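Local atomic coordinates of GlcNAc Inducible Gene 2, GIG2 (Candida albicans, PDB entry 6AKZ), a protein that binds an iron ion in a cupin-type fold and is probably an oxygenase of the DUF1479 family, encoded by a GlcNAc-inducible gene. Residues Glu155-Leu168 / Trp221-Lys233. Sequence-based numbering, arbitrary orientation.
Sequences EFYVEDKENCLIDL and WDAFKLDERTYSK
Leu226 fills the apolar centre, its CD1 meeting CD1 of Phe156 at 3.7 Å and touching the methyl ends of Ile166 and Leu168. Its CB packs on Val158 CG1. Phe224 places CD1 over one face of the Phe156 ring, near the rim, with the two ring planes at 51°. Farther along, Thr230 OG1 touches both Ile166 CD1 and Cys164 SG, and donates to Leu226 O.

Tyr157 and Lys225 form a single beta bridge: Tyr157 N donates to Phe224 O, and Tyr157 O accepts from Leu226 N. With CG set between the backbone N and the carbonyl carbon (chi1 72°), the Tyr157 ring turns back toward 221-233 and lies over Lys225, whose CA makes a CH-pi contact with one face. Tyr157 OH then reaches Asp222 OD2 at 2.5 Å, from above the carboxylate plane. The other oxygen, OD1, closes an Asx turn with Phe224 N.

The Asp227 carboxylate grips two successive amides. OD1 takes Glu159 N through its syn lone pair at 2.8 Å, and OD2 takes Asp160 N. Tyr231 OH accepts from Leu165 N. At the outer edge Glu159 and Lys225 form a long salt bridge, and one water joins them.

Away from the iron site, the contact joins the lead-in to strand 166-167 to the loop between helix 211-214 and strand 256-261. Leu165 packs on helix 445-460, Tyr231 on helix 204-208, and Phe224 on helix 278-287.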
ATOM      1  N   GLU A 155      -9.975   8.970  -6.454  1.00 13.73           N
ATOM      2  CA  GLU A 155     -10.776   8.037  -5.670  1.00 14.03           C
ATOM      3  C   GLU A 155     -10.619   8.340  -4.195  1.00 12.52           C
ATOM      4  O   GLU A 155     -11.495   8.001  -3.387  1.00 14.35           O
ATOM      5  CB  GLU A 155     -10.384   6.657  -5.995  1.00 14.46           C
ATOM      6  CG  GLU A 155     -10.507   6.324  -7.512  1.00 14.44           C
ATOM      7  CD  GLU A 155     -11.967   6.300  -7.986  1.00 17.81           C
ATOM      8  OE1 GLU A 155     -12.816   5.802  -7.193  1.00 17.80           O
ATOM      9  OE2 GLU A 155     -12.305   6.834  -9.112  1.00 15.53           O
ATOM     10  N   PHE A 156      -9.547   9.018  -3.823  1.00 10.29           N
ATOM     11  CA  PHE A 156      -9.338   9.382  -2.383  1.00 10.13           C
ATOM     12  C   PHE A 156      -9.782  10.851  -2.166  1.00 10.32           C
ATOM     13  O   PHE A 156      -9.965  11.665  -3.135  1.00 10.67           O
ATOM     14  CB  PHE A 156      -7.852   9.210  -2.009  1.00  9.69           C
ATOM     15  CG  PHE A 156      -7.424   7.792  -1.949  1.00  9.12           C
ATOM     16  CD1 PHE A 156      -7.495   7.116  -0.728  1.00 10.17           C
ATOM     17  CD2 PHE A 156      -6.883   7.166  -3.043  1.00 10.43           C
ATOM     18  CE1 PHE A 156      -7.124   5.813  -0.641  1.00 11.05           C
ATOM     19  CE2 PHE A 156      -6.495   5.842  -2.984  1.00  9.79           C
ATOM     20  CZ  PHE A 156      -6.615   5.172  -1.794  1.00 10.16           C
ATOM     21  N   TYR A 157     -10.009  11.217  -0.914  1.00 10.65           N
ATOM     22  CA  TYR A 157     -10.412  12.559  -0.585  1.00 10.55           C
ATOM     23  C   TYR A 157     -10.169  12.901   0.841  1.00 11.74           C
ATOM     24  O   TYR A 157      -9.897  12.017   1.660  1.00 11.59           O
ATOM     25  CB  TYR A 157     -11.939  12.683  -0.859  1.00 12.25           C
ATOM     26  CG  TYR A 157     -12.847  11.978   0.097  1.00 12.48           C
ATOM     27  CD1 TYR A 157     -13.090  10.634  -0.024  1.00 12.72           C
ATOM     28  CD2 TYR A 157     -13.441  12.672   1.153  1.00 14.02           C
ATOM     29  CE1 TYR A 157     -13.993   9.965   0.828  1.00 15.74           C
ATOM     30  CE2 TYR A 157     -14.329  12.036   2.026  1.00 14.74           C
ATOM     31  CZ  TYR A 157     -14.630  10.682   1.835  1.00 15.04           C
ATOM     32  OH  TYR A 157     -15.424  10.010   2.691  1.00 17.00           O
ATOM     33  N   VAL A 158     -10.253  14.200   1.143  1.00 12.44           N
ATOM     34  CA  VAL A 158     -10.336  14.622   2.510  1.00 12.62           C
ATOM     35  C   VAL A 158     -11.467  15.597   2.644  1.00 14.30           C
ATOM     36  O   VAL A 158     -11.811  16.315   1.704  1.00 16.13           O
ATOM     37  CB  VAL A 158      -9.064  15.256   3.100  1.00 15.00           C
ATOM     38  CG1 VAL A 158      -7.982  14.218   3.161  1.00 15.18           C
ATOM     39  CG2 VAL A 158      -8.587  16.510   2.356  1.00 15.95           C
ATOM     40  N   GLU A 159     -12.026  15.619   3.824  1.00 14.50           N
ATOM     41  CA  GLU A 159     -13.126  16.509   4.126  1.00 18.00           C
ATOM     42  C   GLU A 159     -12.622  17.862   4.600  1.00 16.81           C
ATOM     43  O   GLU A 159     -13.021  18.879   4.083  1.00 18.43           O
ATOM     44  CB  GLU A 159     -14.000  15.888   5.173  1.00 19.26           C
ATOM     45  CG  GLU A 159     -15.331  16.621   5.334  1.00 21.18           C
ATOM     46  CD  GLU A 159     -16.315  15.767   6.107  1.00 27.05           C
ATOM     47  OE1 GLU A 159     -16.186  15.758   7.322  1.00 26.79           O
ATOM     48  OE2 GLU A 159     -17.153  15.051   5.479  1.00 29.88           O
ATOM     49  N   ASP A 160     -11.687  17.856   5.508  1.00 17.59           N
ATOM     50  CA  ASP A 160     -11.123  19.088   6.024  1.00 18.02           C
ATOM     51  C   ASP A 160     -10.023  19.580   5.122  1.00 17.81           C
ATOM     52  O   ASP A 160      -8.886  19.458   5.410  1.00 19.33           O
ATOM     53  CB  ASP A 160     -10.618  18.849   7.417  1.00 19.73           C
ATOM     54  CG  ASP A 160     -10.051  20.085   8.071  1.00 22.29           C
ATOM     55  OD1 ASP A 160     -10.032  21.146   7.483  1.00 20.26           O
ATOM     56  OD2 ASP A 160      -9.574  19.887   9.184  1.00 27.74           O
ATOM     57  N   LYS A 161     -10.419  20.142   4.014  1.00 16.89           N
ATOM     58  CA  LYS A 161      -9.510  20.640   2.994  1.00 18.63           C
ATOM     59  C   LYS A 161      -8.733  21.876   3.432  1.00 20.71           C
ATOM     60  O   LYS A 161      -7.623  22.106   2.947  1.00 19.18           O
ATOM     61  CB  LYS A 161     -10.202  20.934   1.674  1.00 18.83           C
ATOM     62  CG  LYS A 161     -10.750  19.669   1.005  1.00 18.70           C
ATOM     63  CD  LYS A 161     -11.377  20.037  -0.350  1.00 20.41           C
ATOM     64  CE  LYS A 161     -11.854  18.848  -1.182  1.00 23.28           C
ATOM     65  NZ  LYS A 161     -12.709  17.982  -0.290  1.00 29.31           N
ATOM     66  N   GLU A 162      -9.283  22.625   4.376  1.00 18.73           N
ATOM     67  CA  GLU A 162      -8.604  23.828   4.795  1.00 22.05           C
ATOM     68  C   GLU A 162      -7.345  23.520   5.557  1.00 20.48           C
ATOM     69  O   GLU A 162      -6.372  24.259   5.427  1.00 19.64           O
ATOM     70  CB  GLU A 162      -9.552  24.663   5.651  1.00 23.50           C
ATOM     71  CG  GLU A 162      -9.012  26.052   6.007  1.00 28.91           C
ATOM     72  CD  GLU A 162      -8.520  26.845   4.810  1.00 34.29           C
ATOM     73  OE1 GLU A 162      -9.149  26.800   3.715  1.00 38.95           O
ATOM     74  OE2 GLU A 162      -7.491  27.524   4.980  1.00 39.82           O
ATOM     75  N   ASN A 163      -7.351  22.453   6.362  1.00 17.97           N
ATOM     76  CA  ASN A 163      -6.249  22.152   7.262  1.00 20.61           C
ATOM     77  C   ASN A 163      -5.474  20.871   7.052  1.00 17.76           C
ATOM     78  O   ASN A 163      -4.311  20.770   7.507  1.00 18.09           O
ATOM     79  CB  ASN A 163      -6.754  22.154   8.674  1.00 25.33           C
ATOM     80  CG  ASN A 163      -7.277  23.496   9.060  1.00 30.58           C
ATOM     81  OD1 ASN A 163      -6.582  24.506   8.895  1.00 31.77           O
ATOM     82  ND2 ASN A 163      -8.514  23.536   9.434  1.00 29.84           N
ATOM     83  N   CYS A 164      -6.076  19.883   6.389  1.00 14.73           N
ATOM     84  CA  CYS A 164      -5.412  18.578   6.332  1.00 14.96           C
ATOM     85  C   CYS A 164      -4.184  18.686   5.428  1.00 14.13           C
ATOM     86  O   CYS A 164      -4.284  19.070   4.211  1.00 13.61           O
ATOM     87  CB  CYS A 164      -6.365  17.534   5.777  1.00 16.80           C
ATOM     88  SG  CYS A 164      -5.749  15.860   5.849  1.00 21.55           S
ATOM     89  N   LEU A 165      -3.021  18.293   5.950  1.00 14.00           N
ATOM     90  CA  LEU A 165      -1.753  18.506   5.240  1.00 12.35           C
ATOM     91  C   LEU A 165      -1.451  17.427   4.181  1.00 14.53           C
ATOM     92  O   LEU A 165      -0.473  16.677   4.283  1.00 13.22           O
ATOM     93  CB  LEU A 165      -0.602  18.696   6.233  1.00 12.60           C
ATOM     94  CG  LEU A 165      -0.762  19.978   7.070  1.00 14.25           C
ATOM     95  CD1 LEU A 165       0.385  19.974   8.069  1.00 15.46           C
ATOM     96  CD2 LEU A 165      -0.702  21.236   6.204  1.00 15.81           C
ATOM     97  N   ILE A 166      -2.272  17.412   3.130  1.00 14.14           N
ATOM     98  CA  ILE A 166      -2.110  16.481   2.024  1.00 13.16           C
ATOM     99  C   ILE A 166      -2.491  17.172   0.723  1.00 14.10           C
ATOM    100  O   ILE A 166      -3.401  18.040   0.699  1.00 14.01           O
ATOM    101  CB  ILE A 166      -2.853  15.174   2.279  1.00 14.11           C
ATOM    102  CG1 ILE A 166      -2.630  14.180   1.138  1.00 13.81           C
ATOM    103  CG2 ILE A 166      -4.337  15.410   2.438  1.00 15.02           C
ATOM    104  CD1 ILE A 166      -3.105  12.770   1.517  1.00 14.99           C
ATOM    105  N   ASP A 167      -1.782  16.803  -0.341  1.00 12.65           N
ATOM    106  CA  ASP A 167      -2.059  17.234  -1.681  1.00 13.58           C
ATOM    107  C   ASP A 167      -2.145  16.024  -2.592  1.00 12.42           C
ATOM    108  O   ASP A 167      -1.155  15.476  -3.059  1.00 11.17           O
ATOM    109  CB  ASP A 167      -0.995  18.243  -2.138  1.00 14.66           C
ATOM    110  CG  ASP A 167      -1.087  18.563  -3.655  1.00 17.23           C
ATOM    111  OD1 ASP A 167      -2.184  18.397  -4.265  1.00 17.74           O
ATOM    112  OD2 ASP A 167      -0.072  19.038  -4.217  1.00 17.30           O
ATOM    113  N   LEU A 168      -3.376  15.609  -2.844  1.00 12.07           N
ATOM    114  CA  LEU A 168      -3.602  14.392  -3.610  1.00 12.98           C
ATOM    115  C   LEU A 168      -3.340  14.603  -5.090  1.00 13.51           C
ATOM    116  O   LEU A 168      -3.192  13.636  -5.834  1.00 15.57           O
ATOM    117  CB  LEU A 168      -5.045  13.937  -3.377  1.00 14.27           C
ATOM    118  CG  LEU A 168      -5.247  13.225  -2.048  1.00 14.62           C
ATOM    119  CD1 LEU A 168      -6.746  13.032  -1.792  1.00 14.46           C
ATOM    120  CD2 LEU A 168      -4.583  11.884  -1.982  1.00 16.42           C
ATOM    121  N   TRP A 221     -17.779   2.372   7.235  1.00 14.68           N
ATOM    122  CA  TRP A 221     -16.328   2.651   7.085  1.00 13.39           C
ATOM    123  C   TRP A 221     -15.995   3.010   5.622  1.00 13.69           C
ATOM    124  O   TRP A 221     -16.393   2.279   4.717  1.00 15.56           O
ATOM    125  CB  TRP A 221     -15.485   1.484   7.546  1.00 12.71           C
ATOM    126  CG  TRP A 221     -14.041   1.788   7.567  1.00 12.33           C
ATOM    127  CD1 TRP A 221     -13.419   2.754   8.298  1.00 14.54           C
ATOM    128  CD2 TRP A 221     -13.035   1.204   6.725  1.00 13.30           C
ATOM    129  NE1 TRP A 221     -12.086   2.796   7.962  1.00 13.88           N
ATOM    130  CE2 TRP A 221     -11.831   1.848   7.004  1.00 13.51           C
ATOM    131  CE3 TRP A 221     -13.049   0.211   5.735  1.00 14.08           C
ATOM    132  CZ2 TRP A 221     -10.625   1.481   6.390  1.00 13.57           C
ATOM    133  CZ3 TRP A 221     -11.868  -0.098   5.075  1.00 13.08           C
ATOM    134  CH2 TRP A 221     -10.665   0.505   5.437  1.00 13.81           C
ATOM    135  N   ASP A 222     -15.301   4.115   5.454  1.00 12.16           N
ATOM    136  CA  ASP A 222     -14.927   4.677   4.169  1.00 12.00           C
ATOM    137  C   ASP A 222     -13.392   4.576   4.134  1.00 11.60           C
ATOM    138  O   ASP A 222     -12.672   5.386   4.711  1.00 11.73           O
ATOM    139  CB  ASP A 222     -15.378   6.133   4.043  1.00 13.28           C
ATOM    140  CG  ASP A 222     -15.228   6.652   2.609  1.00 13.95           C
ATOM    141  OD1 ASP A 222     -14.397   6.085   1.863  1.00 15.23           O
ATOM    142  OD2 ASP A 222     -15.958   7.600   2.283  1.00 17.54           O
ATOM    143  N   ALA A 223     -12.929   3.646   3.322  1.00 10.74           N
ATOM    144  CA  ALA A 223     -11.458   3.434   3.094  1.00 11.51           C
ATOM    145  C   ALA A 223     -10.710   4.515   2.320  1.00 12.08           C
ATOM    146  O   ALA A 223      -9.462   4.498   2.254  1.00 12.27           O
ATOM    147  CB  ALA A 223     -11.281   2.097   2.364  1.00 12.20           C
ATOM    148  N   PHE A 224     -11.455   5.456   1.813  1.00 10.81           N
ATOM    149  CA  PHE A 224     -10.932   6.464   0.912  1.00 10.70           C
ATOM    150  C   PHE A 224     -10.837   7.828   1.512  1.00 10.85           C
ATOM    151  O   PHE A 224     -10.335   8.713   0.836  1.00 10.87           O
ATOM    152  CB  PHE A 224     -11.651   6.441  -0.420  1.00 11.10           C
ATOM    153  CG  PHE A 224     -11.464   5.153  -1.109  1.00 11.97           C
ATOM    154  CD1 PHE A 224     -10.351   4.940  -1.933  1.00 11.90           C
ATOM    155  CD2 PHE A 224     -12.307   4.071  -0.835  1.00 12.70           C
ATOM    156  CE1 PHE A 224     -10.132   3.710  -2.522  1.00 11.73           C
ATOM    157  CE2 PHE A 224     -12.087   2.841  -1.432  1.00 12.58           C
ATOM    158  CZ  PHE A 224     -10.967   2.655  -2.244  1.00 12.15           C
ATOM    159  N   LYS A 225     -11.303   7.981   2.756  1.00 11.47           N
ATOM    160  CA  LYS A 225     -11.238   9.255   3.440  1.00 14.03           C
ATOM    161  C   LYS A 225      -9.907   9.351   4.226  1.00 12.47           C
ATOM    162  O   LYS A 225      -9.639   8.503   5.085  1.00 13.42           O
ATOM    163  CB  LYS A 225     -12.400   9.351   4.404  1.00 14.39           C
ATOM    164  CG  LYS A 225     -12.404  10.621   5.197  1.00 16.50           C
ATOM    165  CD  LYS A 225     -13.736  10.766   5.959  1.00 17.74           C
ATOM    166  CE  LYS A 225     -13.689  12.013   6.871  1.00 22.26           C
ATOM    167  NZ  LYS A 225     -15.099  12.176   7.357  1.00 24.91           N
ATOM    168  N   LEU A 226      -9.135  10.395   3.971  1.00 12.42           N
ATOM    169  CA  LEU A 226      -7.811  10.467   4.441  1.00 11.43           C
ATOM    170  C   LEU A 226      -7.514  11.481   5.550  1.00 13.29           C
ATOM    171  O   LEU A 226      -6.380  11.672   5.934  1.00 13.98           O
ATOM    172  CB  LEU A 226      -6.905  10.619   3.244  1.00 13.43           C
ATOM    173  CG  LEU A 226      -6.866   9.486   2.261  1.00 11.23           C
ATOM    174  CD1 LEU A 226      -5.837   9.782   1.179  1.00 12.13           C
ATOM    175  CD2 LEU A 226      -6.617   8.102   2.852  1.00 12.76           C
ATOM    176  N   ASP A 227      -8.537  12.117   6.068  1.00 13.72           N
ATOM    177  CA  ASP A 227      -8.326  13.148   7.097  1.00 16.48           C
ATOM    178  C   ASP A 227      -7.467  12.708   8.263  1.00 16.69           C
ATOM    179  O   ASP A 227      -6.546  13.434   8.658  1.00 18.48           O
ATOM    180  CB  ASP A 227      -9.678  13.648   7.627  1.00 16.56           C
ATOM    181  CG  ASP A 227     -10.550  14.294   6.571  1.00 19.04           C
ATOM    182  OD1 ASP A 227     -10.864  13.689   5.519  1.00 16.06           O
ATOM    183  OD2 ASP A 227     -11.010  15.446   6.817  1.00 20.37           O
ATOM    184  N   GLU A 228      -7.738  11.541   8.821  1.00 15.44           N
ATOM    185  CA  GLU A 228      -7.011  11.043   9.970  1.00 15.76           C
ATOM    186  C   GLU A 228      -5.744  10.310   9.498  1.00 13.63           C
ATOM    187  O   GLU A 228      -4.680  10.458  10.100  1.00 13.60           O
ATOM    188  CB  GLU A 228      -7.868  10.074  10.811  1.00 18.14           C
ATOM    189  CG  GLU A 228      -9.046  10.738  11.479  1.00 20.26           C
ATOM    190  CD  GLU A 228     -10.197  10.946  10.546  1.00 22.09           C
ATOM    191  OE1 GLU A 228     -10.327  10.208   9.541  1.00 28.45           O
ATOM    192  OE2 GLU A 228     -11.019  11.823  10.833  1.00 28.00           O
ATOM    193  N   ARG A 229      -5.853   9.524   8.415  1.00 12.73           N
ATOM    194  CA  ARG A 229      -4.682   8.747   7.968  1.00 12.67           C
ATOM    195  C   ARG A 229      -3.443   9.535   7.592  1.00 12.39           C
ATOM    196  O   ARG A 229      -2.325   9.039   7.704  1.00 12.98           O
ATOM    197  CB  ARG A 229      -5.108   7.834   6.803  1.00 13.30           C
ATOM    198  CG  ARG A 229      -4.272   6.565   6.806  1.00 12.35           C
ATOM    199  CD  ARG A 229      -4.846   5.576   5.842  1.00 14.02           C
ATOM    200  NE  ARG A 229      -4.129   4.316   5.959  1.00 13.00           N
ATOM    201  CZ  ARG A 229      -4.700   3.111   5.847  1.00 13.04           C
ATOM    202  NH1 ARG A 229      -6.018   2.990   5.547  1.00 13.04           N
ATOM    203  NH2 ARG A 229      -3.964   2.041   5.995  1.00 13.02           N
ATOM    204  N   THR A 230      -3.687  10.768   7.114  1.00 14.35           N
ATOM    205  CA  THR A 230      -2.659  11.809   6.842  1.00 14.59           C
ATOM    206  C   THR A 230      -1.677  11.972   8.015  1.00 16.20           C
ATOM    207  O   THR A 230      -0.499  12.256   7.807  1.00 13.40           O
ATOM    208  CB  THR A 230      -3.383  13.115   6.367  1.00 15.60           C
ATOM    209  OG1 THR A 230      -3.954  12.880   5.049  1.00 14.86           O
ATOM    210  CG2 THR A 230      -2.434  14.304   6.216  1.00 15.29           C
ATOM    211  N   TYR A 231      -2.150  11.754   9.230  1.00 15.45           N
ATOM    212  CA  TYR A 231      -1.370  11.978  10.411  1.00 16.43           C
ATOM    213  C   TYR A 231      -1.025  10.678  11.171  1.00 17.74           C
ATOM    214  O   TYR A 231      -0.595  10.719  12.299  1.00 17.52           O
ATOM    215  CB  TYR A 231      -2.147  12.916  11.336  1.00 15.93           C
ATOM    216  CG  TYR A 231      -2.410  14.237  10.687  1.00 14.57           C
ATOM    217  CD1 TYR A 231      -1.433  15.245  10.697  1.00 18.12           C
ATOM    218  CD2 TYR A 231      -3.629  14.498  10.036  1.00 14.59           C
ATOM    219  CE1 TYR A 231      -1.650  16.484  10.084  1.00 16.67           C
ATOM    220  CE2 TYR A 231      -3.854  15.750   9.422  1.00 15.79           C
ATOM    221  CZ  TYR A 231      -2.824  16.734   9.462  1.00 15.11           C
ATOM    222  OH  TYR A 231      -2.989  17.986   8.840  1.00 15.87           O
ATOM    223  N   SER A 232      -1.276   9.538  10.540  1.00 17.72           N
ATOM    224  CA  SER A 232      -1.015   8.262  11.166  1.00 16.96           C
ATOM    225  C   SER A 232       0.506   8.002  11.122  1.00 16.77           C
ATOM    226  O   SER A 232       1.179   8.274  10.157  1.00 16.64           O
ATOM    227  CB  SER A 232      -1.782   7.128  10.456  1.00 19.22           C
ATOM    228  OG  SER A 232      -1.332   6.939   9.106  1.00 20.48           O
ATOM    229  N   LYS A 233       0.975   7.369  12.185  1.00 17.19           N
ATOM    230  CA  LYS A 233       2.351   6.904  12.352  1.00 18.71           C
ATOM    231  C   LYS A 233       2.332   5.425  12.105  1.00 19.07           C
ATOM    232  O   LYS A 233       1.768   4.691  12.915  1.00 18.69           O
ATOM    233  CB  LYS A 233       2.797   7.201  13.776  1.00 23.67           C
ATOM    234  CG  LYS A 233       2.809   8.666  14.102  1.00 28.94           C
ATOM    235  CD  LYS A 233       3.160   8.916  15.564  1.00 36.21           C
ATOM    236  CE  LYS A 233       4.647   8.707  15.779  1.00 43.19           C
ATOM    237  NZ  LYS A 233       5.073   9.330  17.071  1.00 49.98           N
TER
HETATM  238  O   HOH W   1     -17.700  11.840   5.771  1.00 34.22           O